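Local coordinates for protein 3-deoxy-manno-octulosonate cytidylyltransferase (Escherichia coli, PDB 1H7E) that catalyses the transfer of a cytidylyl group from CTP to the eight-carbon sugar KDO, giving CMP-KDO and diphosphate for bacterial lipopolysaccharide synthesis, at residues V25-M29 and I30-Y34; V48-D52 and P53-Q57; R79-E82 and V83-K86; T109-Q112 and G113-D117; L189-S192 and M193-A197. All coordinates share one frame; numbering follows the deposited sequence.

How the interactions relate
Five local contacts follow one another along the chain; each closes within one continuous run of residues, and none nests in or crosses another. Interaction 1 turns a short hairpin strand into helix 29-38, and interaction 2 turns strand 45-50 into helix 53-61; they touch where Y34 CD2 packs 3.7 Å from V48 CG2. Interaction 3, inside helix 76-86, meets interaction 2 through A49 and V83 and through a weak, long ion pair between D51 and R79. Helices 76-86 and 104-116, the latter holding interaction 4, pack on the central sheet, L80 and V83 on strand 3-8 and L110 on strands 122-129 and 169-179. Interaction 5 starts helix 193-198 at the subunit interface.

Interaction 1: V25-M29 and I30-Y34; sequences VGKPM and IQHVY
The backbone passes from the extended K27 and P28 straight into a helix, with P28 at the N-cap position: P28 O accepts from Q31 N at 2.9 Å, the donor standing above the carbonyl plane rather than in it, and M29 O receives a weak bond from V33 N. Over this turn the H32 ring is met by aliphatic groups of V25 and K27. K27 CD lies over one ring face in a CH-pi contact, 4.2 Å from the ring centroid of H32 and 26° off its normal, while K27 CB comes within 3.5 Å of H32 NE2. V25 CG2 approaches obliquely, 3.5 Å from H32 CE1. The first torsion of H32 (chi1 -73°) sets CG opposite its own carbonyl carbon and carries the imidazole back over V25 and K27, where NE2 also hydrogen-bonds to I24 O. Q31 reaches back as well, its chain extended: Q31 OE1 lies 3.4 Å from P28 CD, and Q31 NE2 lies 3.7 Å from K27 CD, the chains of Q31 and K27 crossing at about a right angle. E35, one turn beyond Q31, ties both polar ends together, taking a salt bridge from K27 NZ and a hydrogen bond from Q31 NE2. Beyond this turn, I30 and V33 pack on I7 of strand 3-8, Y34 packs on strand 45-50, and V25 and H32 touch the C-terminal helix 227-243.

Interaction 2: V48-D52 and P53-Q57; sequences VATDD and PRVEQ
D52 and R54 form a salt bridge, the carboxylate held side-on by the guanidinium. R54 NE donates to D52 OD1 at 3.1 Å, on the syn side and only 4° out of the guanidinium plane, and R54 NH2 reaches D52 OD2 at 3.3 Å from above the carboxylate. D52 OD1 has a second donor, R54 N at 2.9 Å, the capping bond of the helix. The D52 carboxylate, turned away from its own backbone N (chi1 -168°), comes beside that first turn. Replacing D52 by an alanine removes all three bonds to R54 and would probably leave R54 N uncapped and the R54 guanidinium without its carboxylate mate. D52 O accepts from E56 N at 3.1 Å, in the carbonyl plane, and weakly from V55 N. One layer back, T50 OG1 accepts from D52 N at 3.2 Å, an ST turn at the bend, and bonds to A9 O as well; T50 OG1 also lies 3.5 Å from V55 CB. Y11 makes a cation-pi contact with R54. Strand 48-50 and helix 53-57 run nearly antiparallel, at 161°, as expected where a strand turns into the helix of a beta-alpha-beta crossover, here leading on to strand 65-68 in a nucleotidyltransferase of the GT-A clan.

Interaction 3: R79-E82 and V83-K86; sequences RLVE and VMHK
The H85 imidazole carries M84 CE on one face, 3.8 Å above the plane and over the ring centre, while V81 O approaches obliquely, 3.4 Å from H85 CD2. Two bends beyond CG (chi2 -89°, chi3 -58°) bring the M84 methyl over the ring of the next residue. There M84 CE also meets V81 CG1 at 4.1 Å, and the side chains of V81 and M84 lie side by side, pointing the same way. A second flat group, the E82 carboxylate, reaches one turn on to K86 through a water: E82 OE2 accepts from it at 3.0 Å and K86 NZ donates to it at 3.1 Å. E82 OE2 and K86 NZ are 4.9 Å apart, so the pair is bridged and not in direct contact. E82 OE1 is hydrogen-bonded by H73 NE2 and R70 N. The helix backbone is bonded from V83 N to R79 O and from M84 N to L80 O at 2.9 Å, whereas H85 N to V81 O is weak. V83 and L80 pack on V6 of strand 3-8, and L183 of helix 180-185 covers L80, V81 and M84. Chemically, V81, M84 and the H85 ring meet through apolar groups and a methyl over a ring, while E82 and K86 interact through water, which probably softens their attraction as OE1 is fixed by its two donors.

Interaction 4: T109-Q112 and G113-D117; sequences TLLQ and GMRDD
R115 lies back along the helix against L111, and its chain can be followed outward from the backbone. R115 CB sits 3.7 Å from L111 O, and R115 CG comes nearer to L111 O, at 3.5 Å. From CG to NE the chain runs extended; the first torsion (chi1 -70°) puts CG opposite the carbonyl carbon of R115, which starts the chain back toward the preceding turn. R115 NE is 4.2 Å from L111 CD2. At the tip, that same methyl lies over one face of the guanidinium, 3.8 Å above the plane and offset toward the rim, while L111 CD1 meets R115 NH1 at 3.5 Å. The two methyls of L111 thus meet the guanidinium differently, CD2 over its face and CD1 at NH1, the chains crossing at a slant. R115 NH2 finds its strongest partner elsewhere, the backbone O of S1. L111 also touches I91 and I93 of strand 91-94, and both L111 and R115 touch A3 of strand 3-8.

On a neighbouring side of the helix, Q112 bends beyond CG and sends NE2 to D116 OD1. Q112 NE2 and D116 OD1 are close, 2.7 Å, but the N-H points poorly at its acceptor (117°), so the bond is weak; the amide and carboxylate planes stand 35° apart. The backbone supports both pairs, with R115 N bonded to L111 O and D116 N to Q112 O. Chemically, within this turn the firm directional bonds are those of the main chain, while the leucine offers the guanidinium apolar cover and the hydrogen bonding of R115 NH2 lies outside, to the O of S1 and weakly to that of G42.

Interaction 5: L189-S192 and M193-A197; sequences LPES and MPEQA
Capping bonds come first: S192 and E195 form a capping box at the start of helix 193-198. S192 OG accepts from E195 N at 3.2 Å, and in return E195 OE1 takes a weak bond from S192 N at 3.4 Å. The serine hydroxyl reaches the amide because chi1 of 70° places OG between its own backbone N and carbonyl carbon, facing the first turn. S192 O adds an ordinary helical bond from Q196 N at 3.1 Å.

Polar side-chain contacts form the second group. Q196 NE2 gives a weak bond to E191 OE1, at 3.4 Å, its amide turned 84° from the carboxylate plane. The chain of Q196 is extended beyond CG and crosses that of E191 at about a right angle. A leucine in place of Q196 would take away this donor and is likely to leave E191 OE1 relying more on its water.

Charges and water are the third group. E191 OE1 and E195 OE2 are 4.5 Å apart, and one water donates to both, at 2.8 Å to E191 OE1 and, in a weak bond, to E195 OE2. The stronger partner of E195 OE2 is R204, in a salt bridge.

Among the van der Waals contacts, S192 OG lies 3.3 Å from E195 CB and 3.7 Å from P194 CD, and E195 OE1 approaches E191 CA. Across the dimer interface Q196 O accepts from N163 of the second subunit, and P194 packs on its V143. The chemistry implies that two neighbouring carboxylates are probably made tolerable by the shared water and the arginine, while E195 both caps the helix and pairs with R204.

Interaction 1: V25-M29 and I30-Y34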
loop_
_atom_site.group_PDB
_atom_site.type_symbol
_atom_site.label_atom_id
_atom_site.label_comp_id
_atom_site.label_asym_id
_atom_site.label_seq_id
_atom_site.Cartn_x
_atom_site.Cartn_y
_atom_site.Cartn_z
ATOM N N VAL A 25 11.270 36.340 12.495
ATOM C CA VAL A 25 11.832 37.533 11.847
ATOM C C VAL A 25 10.848 38.710 11.688
ATOM O O VAL A 25 10.713 39.290 10.603
ATOM C CB VAL A 25 12.584 37.222 10.481
ATOM C CG1 VAL A 25 13.798 36.342 10.726
ATOM C CG2 VAL A 25 11.662 36.572 9.444
ATOM N N GLY A 26 10.135 39.022 12.772
ATOM C CA GLY A 26 9.206 40.140 12.757
ATOM C C GLY A 26 7.800 39.966 12.185
ATOM O O GLY A 26 7.065 40.956 12.124
ATOM N N LYS A 27 7.426 38.752 11.754
ATOM C CA LYS A 27 6.086 38.469 11.199
ATOM C C LYS A 27 5.486 37.231 11.852
ATOM O O LYS A 27 6.214 36.322 12.233
ATOM C CB LYS A 27 6.160 38.177 9.695
ATOM C CG LYS A 27 6.530 39.333 8.829
ATOM C CD LYS A 27 6.773 38.835 7.438
ATOM C CE LYS A 27 7.206 39.973 6.557
ATOM N NZ LYS A 27 7.592 39.516 5.192
ATOM N N PRO A 28 4.152 37.175 11.996
ATOM C CA PRO A 28 3.551 35.982 12.609
ATOM C C PRO A 28 3.801 34.817 11.643
ATOM O O PRO A 28 3.911 35.023 10.420
ATOM C CB PRO A 28 2.062 36.320 12.635
ATOM C CG PRO A 28 2.046 37.825 12.637
ATOM C CD PRO A 28 3.122 38.170 11.664
ATOM N N MET A 29 3.879 33.597 12.168
ATOM C CA MET A 29 4.128 32.449 11.308
ATOM C C MET A 29 3.122 32.341 10.162
ATOM O O MET A 29 3.514 32.105 9.004
ATOM C CB MET A 29 4.161 31.151 12.111
ATOM C CG MET A 29 4.382 29.924 11.230
ATOM S SD MET A 29 4.785 28.465 12.171
ATOM C CE MET A 29 3.239 28.234 13.089
ATOM N N ILE A 30 1.844 32.558 10.482
ATOM C CA ILE A 30 0.769 32.495 9.484
ATOM C C ILE A 30 1.013 33.481 8.309
ATOM O O ILE A 30 0.689 33.171 7.147
ATOM C CB ILE A 30 -0.630 32.679 10.158
ATOM C CG1 ILE A 30 -1.755 32.239 9.222
ATOM C CG2 ILE A 30 -0.842 34.105 10.578
ATOM C CD1 ILE A 30 -1.707 30.769 8.854
ATOM N N GLN A 31 1.677 34.609 8.584
ATOM C CA GLN A 31 1.963 35.569 7.518
ATOM C C GLN A 31 3.011 35.048 6.517
ATOM O O GLN A 31 2.874 35.250 5.300
ATOM C CB GLN A 31 2.385 36.923 8.087
ATOM C CG GLN A 31 2.636 37.975 6.978
ATOM C CD GLN A 31 2.867 39.374 7.533
ATOM O OE1 GLN A 31 2.529 39.658 8.679
ATOM N NE2 GLN A 31 3.457 40.239 6.731
ATOM N N HIS A 32 4.035 34.353 7.024
ATOM C CA HIS A 32 5.085 33.788 6.167
ATOM C C HIS A 32 4.496 32.769 5.198
ATOM O O HIS A 32 4.861 32.736 4.012
ATOM C CB HIS A 32 6.164 33.101 7.012
ATOM C CG HIS A 32 7.050 34.052 7.745
ATOM N ND1 HIS A 32 8.055 34.761 7.120
ATOM C CD2 HIS A 32 7.076 34.422 9.047
ATOM C CE1 HIS A 32 8.663 35.528 8.010
ATOM N NE2 HIS A 32 8.089 35.339 9.184
ATOM N N VAL A 33 3.580 31.942 5.708
ATOM C CA VAL A 33 2.936 30.936 4.869
ATOM C C VAL A 33 2.072 31.615 3.817
ATOM O O VAL A 33 2.089 31.243 2.635
ATOM C CB VAL A 33 2.071 29.953 5.703
ATOM C CG1 VAL A 33 1.382 28.937 4.771
ATOM C CG2 VAL A 33 2.948 29.225 6.718
ATOM N N TYR A 34 1.327 32.630 4.257
ATOM C CA TYR A 34 0.459 33.384 3.363
ATOM C C TYR A 34 1.286 34.038 2.264
ATOM O O TYR A 34 0.948 33.930 1.085
ATOM C CB TYR A 34 -0.338 34.450 4.150
ATOM C CG TYR A 34 -1.551 34.990 3.398
ATOM C CD1 TYR A 34 -1.421 36.006 2.448
ATOM C CD2 TYR A 34 -2.817 34.446 3.603
ATOM C CE1 TYR A 34 -2.523 36.458 1.712
ATOM C CE2 TYR A 34 -3.922 34.893 2.876
ATOM C CZ TYR A 34 -3.766 35.892 1.934
ATOM O OH TYR A 34 -4.864 36.286 1.207
#

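Interaction 2: V48-D52 and P53-Q57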
loop_
_atom_site.group_PDB
_atom_site.type_symbol
_atom_site.label_atom_id
_atom_site.label_comp_id
_atom_site.label_asym_id
_atom_site.label_seq_id
_atom_site.Cartn_x
_atom_site.Cartn_y
_atom_site.Cartn_z
ATOM N N VAL A 48 -7.210 31.744 4.500
ATOM C CA VAL A 48 -6.821 31.155 5.777
ATOM C C VAL A 48 -8.143 30.710 6.408
ATOM O O VAL A 48 -9.082 31.510 6.527
ATOM C CB VAL A 48 -6.127 32.168 6.716
ATOM C CG1 VAL A 48 -5.894 31.549 8.078
ATOM C CG2 VAL A 48 -4.810 32.630 6.125
ATOM N N ALA A 49 -8.243 29.422 6.728
ATOM C CA ALA A 49 -9.449 28.851 7.318
ATOM C C ALA A 49 -9.170 28.694 8.804
ATOM O O ALA A 49 -8.235 27.993 9.199
ATOM C CB ALA A 49 -9.766 27.501 6.678
ATOM N N THR A 50 -9.954 29.375 9.634
ATOM C CA THR A 50 -9.725 29.311 11.061
ATOM C C THR A 50 -11.003 29.194 11.853
ATOM O O THR A 50 -12.097 29.388 11.322
ATOM C CB THR A 50 -8.936 30.545 11.541
ATOM O OG1 THR A 50 -8.584 30.386 12.917
ATOM C CG2 THR A 50 -9.753 31.801 11.392
ATOM N N ASP A 51 -10.850 28.813 13.118
ATOM C CA ASP A 51 -11.975 28.671 14.039
ATOM C C ASP A 51 -11.821 29.637 15.225
ATOM O O ASP A 51 -12.647 29.635 16.145
ATOM C CB ASP A 51 -12.114 27.213 14.535
ATOM C CG ASP A 51 -10.863 26.689 15.261
ATOM O OD1 ASP A 51 -9.821 27.376 15.289
ATOM O OD2 ASP A 51 -10.930 25.562 15.808
ATOM N N ASP A 52 -10.801 30.496 15.154
ATOM C CA ASP A 52 -10.503 31.451 16.217
ATOM C C ASP A 52 -10.440 32.905 15.724
ATOM O O ASP A 52 -9.695 33.211 14.792
ATOM C CB ASP A 52 -9.177 31.053 16.880
ATOM C CG ASP A 52 -8.925 31.797 18.174
ATOM O OD1 ASP A 52 -8.369 32.906 18.102
ATOM O OD2 ASP A 52 -9.286 31.276 19.256
ATOM N N PRO A 53 -11.194 33.822 16.374
ATOM C CA PRO A 53 -11.238 35.250 16.014
ATOM C C PRO A 53 -9.903 35.984 16.138
ATOM O O PRO A 53 -9.676 36.985 15.455
ATOM C CB PRO A 53 -12.295 35.822 16.967
ATOM C CG PRO A 53 -12.219 34.908 18.154
ATOM C CD PRO A 53 -12.094 33.550 17.511
ATOM N N ARG A 54 -9.024 35.495 17.008
ATOM C CA ARG A 54 -7.711 36.116 17.179
ATOM C C ARG A 54 -6.881 35.919 15.903
ATOM O O ARG A 54 -6.191 36.846 15.445
ATOM C CB ARG A 54 -6.986 35.527 18.401
ATOM C CG ARG A 54 -7.697 35.781 19.729
ATOM C CD ARG A 54 -7.020 35.064 20.905
ATOM N NE ARG A 54 -7.265 33.617 20.912
ATOM C CZ ARG A 54 -6.967 32.794 21.919
ATOM N NH1 ARG A 54 -6.402 33.256 23.032
ATOM N NH2 ARG A 54 -7.232 31.496 21.808
ATOM N N VAL A 55 -6.990 34.725 15.312
ATOM C CA VAL A 55 -6.276 34.397 14.081
ATOM C C VAL A 55 -6.908 35.150 12.910
ATOM O O VAL A 55 -6.201 35.706 12.058
ATOM C CB VAL A 55 -6.274 32.861 13.804
ATOM C CG1 VAL A 55 -5.687 32.553 12.428
ATOM C CG2 VAL A 55 -5.466 32.148 14.850
ATOM N N GLU A 56 -8.240 35.181 12.877
ATOM C CA GLU A 56 -8.954 35.879 11.819
ATOM C C GLU A 56 -8.513 37.336 11.812
ATOM O O GLU A 56 -8.238 37.903 10.755
ATOM C CB GLU A 56 -10.448 35.818 12.067
ATOM C CG GLU A 56 -11.250 36.670 11.102
ATOM C CD GLU A 56 -12.690 36.810 11.535
ATOM O OE1 GLU A 56 -12.934 37.017 12.751
ATOM O OE2 GLU A 56 -13.573 36.698 10.662
ATOM N N GLN A 57 -8.459 37.929 13.003
ATOM C CA GLN A 57 -8.029 39.314 13.168
ATOM C C GLN A 57 -6.588 39.512 12.710
ATOM O O GLN A 57 -6.297 40.452 11.962
ATOM C CB GLN A 57 -8.172 39.758 14.632
ATOM C CG GLN A 57 -9.502 40.434 14.935
ATOM C CD GLN A 57 -9.763 41.626 14.018
ATOM O OE1 GLN A 57 -9.164 42.697 14.186
ATOM N NE2 GLN A 57 -10.640 41.436 13.026
#

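Interaction 3: R79-E82 and V83-K86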
loop_
_atom_site.group_PDB
_atom_site.type_symbol
_atom_site.label_atom_id
_atom_site.label_comp_id
_atom_site.label_asym_id
_atom_site.label_seq_id
_atom_site.Cartn_x
_atom_site.Cartn_y
_atom_site.Cartn_z
ATOM N N ARG A 79 -12.712 20.462 7.600
ATOM C CA ARG A 79 -12.648 21.922 7.600
ATOM C C ARG A 79 -12.586 22.457 6.166
ATOM O O ARG A 79 -13.213 23.468 5.845
ATOM C CB ARG A 79 -11.454 22.402 8.412
ATOM C CG ARG A 79 -11.182 23.903 8.324
ATOM C CD ARG A 79 -10.111 24.356 9.347
ATOM N NE ARG A 79 -10.698 24.739 10.636
ATOM C CZ ARG A 79 -10.957 23.905 11.642
ATOM N NH1 ARG A 79 -10.667 22.612 11.549
ATOM N NH2 ARG A 79 -11.603 24.347 12.709
ATOM N N LEU A 80 -11.859 21.758 5.293
ATOM C CA LEU A 80 -11.747 22.146 3.883
ATOM C C LEU A 80 -13.089 21.944 3.146
ATOM O O LEU A 80 -13.385 22.672 2.202
ATOM C CB LEU A 80 -10.621 21.348 3.189
ATOM C CG LEU A 80 -10.229 21.656 1.740
ATOM C CD1 LEU A 80 -9.710 23.067 1.618
ATOM C CD2 LEU A 80 -9.154 20.692 1.297
ATOM N N VAL A 81 -13.880 20.949 3.557
ATOM C CA VAL A 81 -15.190 20.685 2.939
ATOM C C VAL A 81 -16.134 21.874 3.210
ATOM O O VAL A 81 -16.859 22.335 2.315
ATOM C CB VAL A 81 -15.806 19.338 3.456
ATOM C CG1 VAL A 81 -17.271 19.207 3.061
ATOM C CG2 VAL A 81 -15.031 18.156 2.865
ATOM N N GLU A 82 -16.082 22.397 4.429
ATOM C CA GLU A 82 -16.896 23.550 4.769
ATOM C C GLU A 82 -16.471 24.759 3.924
ATOM O O GLU A 82 -17.325 25.504 3.448
ATOM C CB GLU A 82 -16.793 23.905 6.246
ATOM C CG GLU A 82 -17.693 25.078 6.604
ATOM C CD GLU A 82 -17.497 25.605 8.011
ATOM O OE1 GLU A 82 -16.692 25.031 8.779
ATOM O OE2 GLU A 82 -18.159 26.609 8.360
ATOM N N VAL A 83 -15.164 24.961 3.750
ATOM C CA VAL A 83 -14.677 26.078 2.949
ATOM C C VAL A 83 -15.111 25.924 1.495
ATOM O O VAL A 83 -15.473 26.903 0.832
ATOM C CB VAL A 83 -13.115 26.198 3.001
ATOM C CG1 VAL A 83 -12.625 27.240 1.982
ATOM C CG2 VAL A 83 -12.667 26.580 4.402
ATOM N N MET A 84 -15.069 24.690 0.999
ATOM C CA MET A 84 -15.425 24.379 -0.384
ATOM C C MET A 84 -16.832 24.846 -0.789
ATOM O O MET A 84 -17.037 25.292 -1.912
ATOM C CB MET A 84 -15.264 22.871 -0.635
ATOM C CG MET A 84 -15.692 22.374 -2.017
ATOM S SD MET A 84 -17.446 21.911 -2.101
ATOM C CE MET A 84 -17.554 20.631 -0.792
ATOM N N HIS A 85 -17.796 24.710 0.112
ATOM C CA HIS A 85 -19.171 25.140 -0.183
ATOM C C HIS A 85 -19.309 26.643 -0.403
ATOM O O HIS A 85 -20.163 27.084 -1.178
ATOM C CB HIS A 85 -20.102 24.728 0.938
ATOM C CG HIS A 85 -20.411 23.274 0.943
ATOM N ND1 HIS A 85 -21.001 22.638 -0.128
ATOM C CD2 HIS A 85 -20.222 22.329 1.890
ATOM C CE1 HIS A 85 -21.162 21.359 0.164
ATOM N NE2 HIS A 85 -20.698 21.146 1.382
ATOM N N LYS A 86 -18.456 27.404 0.280
ATOM C CA LYS A 86 -18.429 28.860 0.211
ATOM C C LYS A 86 -17.462 29.472 -0.782
ATOM O O LYS A 86 -17.751 30.526 -1.329
ATOM C CB LYS A 86 -18.181 29.447 1.594
ATOM C CG LYS A 86 -19.355 29.231 2.504
ATOM C CD LYS A 86 -19.145 29.826 3.867
ATOM C CE LYS A 86 -20.418 29.701 4.679
ATOM N NZ LYS A 86 -20.246 30.345 5.993
HETATM O O HOH W 1 -17.652 28.778 6.399
#

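Interaction 4: T109-Q112 and G113-D117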
loop_
_atom_site.group_PDB
_atom_site.type_symbol
_atom_site.label_atom_id
_atom_site.label_comp_id
_atom_site.label_asym_id
_atom_site.label_seq_id
_atom_site.Cartn_x
_atom_site.Cartn_y
_atom_site.Cartn_z
ATOM N N THR A 109 4.449 22.357 -8.705
ATOM C CA THR A 109 4.650 20.991 -9.215
ATOM C C THR A 109 3.368 20.206 -8.981
ATOM O O THR A 109 2.877 19.509 -9.862
ATOM C CB THR A 109 5.823 20.277 -8.469
ATOM O OG1 THR A 109 7.070 20.841 -8.889
ATOM C CG2 THR A 109 5.840 18.776 -8.758
ATOM N N LEU A 110 2.806 20.378 -7.794
ATOM C CA LEU A 110 1.581 19.705 -7.407
ATOM C C LEU A 110 0.428 20.155 -8.305
ATOM O O LEU A 110 -0.267 19.328 -8.897
ATOM C CB LEU A 110 1.304 20.029 -5.943
ATOM C CG LEU A 110 0.186 19.349 -5.179
ATOM C CD1 LEU A 110 0.474 17.868 -5.073
ATOM C CD2 LEU A 110 0.118 19.975 -3.797
ATOM N N LEU A 111 0.297 21.471 -8.495
ATOM C CA LEU A 111 -0.778 22.034 -9.329
ATOM C C LEU A 111 -0.651 21.600 -10.784
ATOM O O LEU A 111 -1.661 21.330 -11.439
ATOM C CB LEU A 111 -0.782 23.566 -9.261
ATOM C CG LEU A 111 -2.087 24.321 -8.999
ATOM C CD1 LEU A 111 -1.878 25.755 -9.415
ATOM C CD2 LEU A 111 -3.254 23.729 -9.763
ATOM N N GLN A 112 0.582 21.563 -11.292
ATOM C CA GLN A 112 0.832 21.137 -12.665
ATOM C C GLN A 112 0.418 19.665 -12.859
ATOM O O GLN A 112 -0.122 19.289 -13.906
ATOM C CB GLN A 112 2.314 21.327 -13.033
ATOM C CG GLN A 112 2.598 21.205 -14.542
ATOM C CD GLN A 112 1.612 22.025 -15.386
ATOM O OE1 GLN A 112 1.696 23.258 -15.440
ATOM N NE2 GLN A 112 0.653 21.342 -16.016
ATOM N N GLY A 113 0.678 18.842 -11.845
ATOM C CA GLY A 113 0.307 17.443 -11.917
ATOM C C GLY A 113 -1.199 17.287 -12.075
ATOM O O GLY A 113 -1.650 16.454 -12.870
ATOM N N MET A 114 -1.970 18.081 -11.321
ATOM C CA MET A 114 -3.441 18.044 -11.365
ATOM C C MET A 114 -3.961 18.512 -12.727
ATOM O O MET A 114 -4.906 17.937 -13.276
ATOM C CB MET A 114 -4.046 18.921 -10.255
ATOM C CG MET A 114 -3.811 18.412 -8.845
ATOM S SD MET A 114 -4.713 16.912 -8.564
ATOM C CE MET A 114 -6.303 17.541 -8.135
ATOM N N ARG A 115 -3.328 19.541 -13.285
ATOM C CA ARG A 115 -3.728 20.066 -14.590
ATOM C C ARG A 115 -3.354 19.146 -15.744
ATOM O O ARG A 115 -4.114 19.034 -16.703
ATOM C CB ARG A 115 -3.203 21.498 -14.797
ATOM C CG ARG A 115 -3.933 22.476 -13.884
ATOM C CD ARG A 115 -3.628 23.917 -14.170
ATOM N NE ARG A 115 -4.627 24.790 -13.548
ATOM C CZ ARG A 115 -4.343 25.897 -12.863
ATOM N NH1 ARG A 115 -3.080 26.277 -12.698
ATOM N NH2 ARG A 115 -5.320 26.634 -12.346
ATOM N N ASP A 116 -2.220 18.451 -15.631
ATOM C CA ASP A 116 -1.783 17.533 -16.678
ATOM C C ASP A 116 -2.613 16.254 -16.785
ATOM O O ASP A 116 -2.582 15.583 -17.814
ATOM C CB ASP A 116 -0.297 17.197 -16.531
ATOM C CG ASP A 116 0.613 18.326 -17.012
ATOM O OD1 ASP A 116 0.114 19.286 -17.650
ATOM O OD2 ASP A 116 1.833 18.248 -16.758
ATOM N N ASP A 117 -3.332 15.904 -15.721
ATOM C CA ASP A 117 -4.188 14.723 -15.720
ATOM C C ASP A 117 -5.537 15.089 -15.075
ATOM O O ASP A 117 -5.680 15.100 -13.845
ATOM C CB ASP A 117 -3.514 13.555 -14.982
ATOM C CG ASP A 117 -4.329 12.268 -15.042
ATOM O OD1 ASP A 117 -5.444 12.288 -15.605
ATOM O OD2 ASP A 117 -3.863 11.226 -14.519
#

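Interaction 5: L189-S192 and M193-A197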
loop_
_atom_site.group_PDB
_atom_site.type_symbol
_atom_site.label_atom_id
_atom_site.label_comp_id
_atom_site.label_asym_id
_atom_site.label_seq_id
_atom_site.Cartn_x
_atom_site.Cartn_y
_atom_site.Cartn_z
ATOM N N LEU A 189 -17.947 9.205 3.048
ATOM C CA LEU A 189 -16.991 8.102 3.173
ATOM C C LEU A 189 -16.881 7.633 4.618
ATOM O O LEU A 189 -16.794 8.431 5.561
ATOM C CB LEU A 189 -15.603 8.523 2.702
ATOM C CG LEU A 189 -15.467 9.024 1.273
ATOM C CD1 LEU A 189 -14.032 9.414 0.999
ATOM C CD2 LEU A 189 -15.944 7.953 0.336
ATOM N N PRO A 190 -16.927 6.318 4.826
ATOM C CA PRO A 190 -16.810 5.887 6.223
ATOM C C PRO A 190 -15.327 5.834 6.623
ATOM O O PRO A 190 -14.449 5.778 5.752
ATOM C CB PRO A 190 -17.426 4.482 6.191
ATOM C CG PRO A 190 -17.050 3.977 4.783
ATOM C CD PRO A 190 -17.244 5.201 3.910
ATOM N N GLU A 191 -15.053 5.949 7.921
ATOM C CA GLU A 191 -13.689 5.817 8.436
ATOM C C GLU A 191 -13.274 4.343 8.172
ATOM O O GLU A 191 -14.110 3.444 8.184
ATOM C CB GLU A 191 -13.662 6.078 9.943
ATOM C CG GLU A 191 -14.016 7.489 10.333
ATOM C CD GLU A 191 -13.860 7.728 11.818
ATOM O OE1 GLU A 191 -12.832 7.304 12.395
ATOM O OE2 GLU A 191 -14.769 8.343 12.409
ATOM N N SER A 192 -12.006 4.114 7.869
ATOM C CA SER A 192 -11.548 2.760 7.596
ATOM C C SER A 192 -10.733 2.240 8.769
ATOM O O SER A 192 -10.243 3.022 9.598
ATOM C CB SER A 192 -10.701 2.728 6.324
ATOM O OG SER A 192 -9.442 3.371 6.504
ATOM N N MET A 193 -10.577 0.917 8.833
ATOM C CA MET A 193 -9.792 0.312 9.890
ATOM C C MET A 193 -8.310 0.783 9.812
ATOM O O MET A 193 -7.739 1.181 10.815
ATOM C CB MET A 193 -9.949 -1.221 9.840
ATOM C CG MET A 193 -9.128 -1.998 10.886
ATOM S SD MET A 193 -7.397 -2.186 10.416
ATOM C CE MET A 193 -7.621 -3.315 9.124
ATOM N N PRO A 194 -7.676 0.761 8.619
ATOM C CA PRO A 194 -6.277 1.226 8.601
ATOM C C PRO A 194 -6.139 2.699 9.035
ATOM O O PRO A 194 -5.194 3.072 9.735
ATOM C CB PRO A 194 -5.843 0.966 7.148
ATOM C CG PRO A 194 -6.624 -0.254 6.794
ATOM C CD PRO A 194 -8.022 0.095 7.355
ATOM N N GLU A 195 -7.100 3.534 8.649
ATOM C CA GLU A 195 -7.084 4.938 9.072
ATOM C C GLU A 195 -7.102 5.050 10.611
ATOM O O GLU A 195 -6.343 5.806 11.186
ATOM C CB GLU A 195 -8.329 5.670 8.526
ATOM C CG GLU A 195 -8.469 7.086 9.127
ATOM C CD GLU A 195 -9.788 7.763 8.822
ATOM O OE1 GLU A 195 -10.647 7.186 8.107
ATOM O OE2 GLU A 195 -9.944 8.901 9.315
ATOM N N GLN A 196 -8.015 4.327 11.261
ATOM C CA GLN A 196 -8.154 4.350 12.718
ATOM C C GLN A 196 -6.960 3.769 13.453
ATOM O O GLN A 196 -6.565 4.276 14.496
ATOM C CB GLN A 196 -9.396 3.584 13.132
ATOM C CG GLN A 196 -10.669 4.204 12.601
ATOM C CD GLN A 196 -11.895 3.388 12.959
ATOM O OE1 GLN A 196 -11.911 2.152 12.835
ATOM N NE2 GLN A 196 -12.933 4.074 13.402
ATOM N N ALA A 197 -6.434 2.667 12.933
ATOM C CA ALA A 197 -5.265 2.019 13.521
ATOM C C ALA A 197 -4.015 2.909 13.428
ATOM O O ALA A 197 -3.323 3.130 14.415
ATOM C CB ALA A 197 -5.041 0.639 12.811
HETATM O O HOH W 2 -10.266 8.321 11.979
#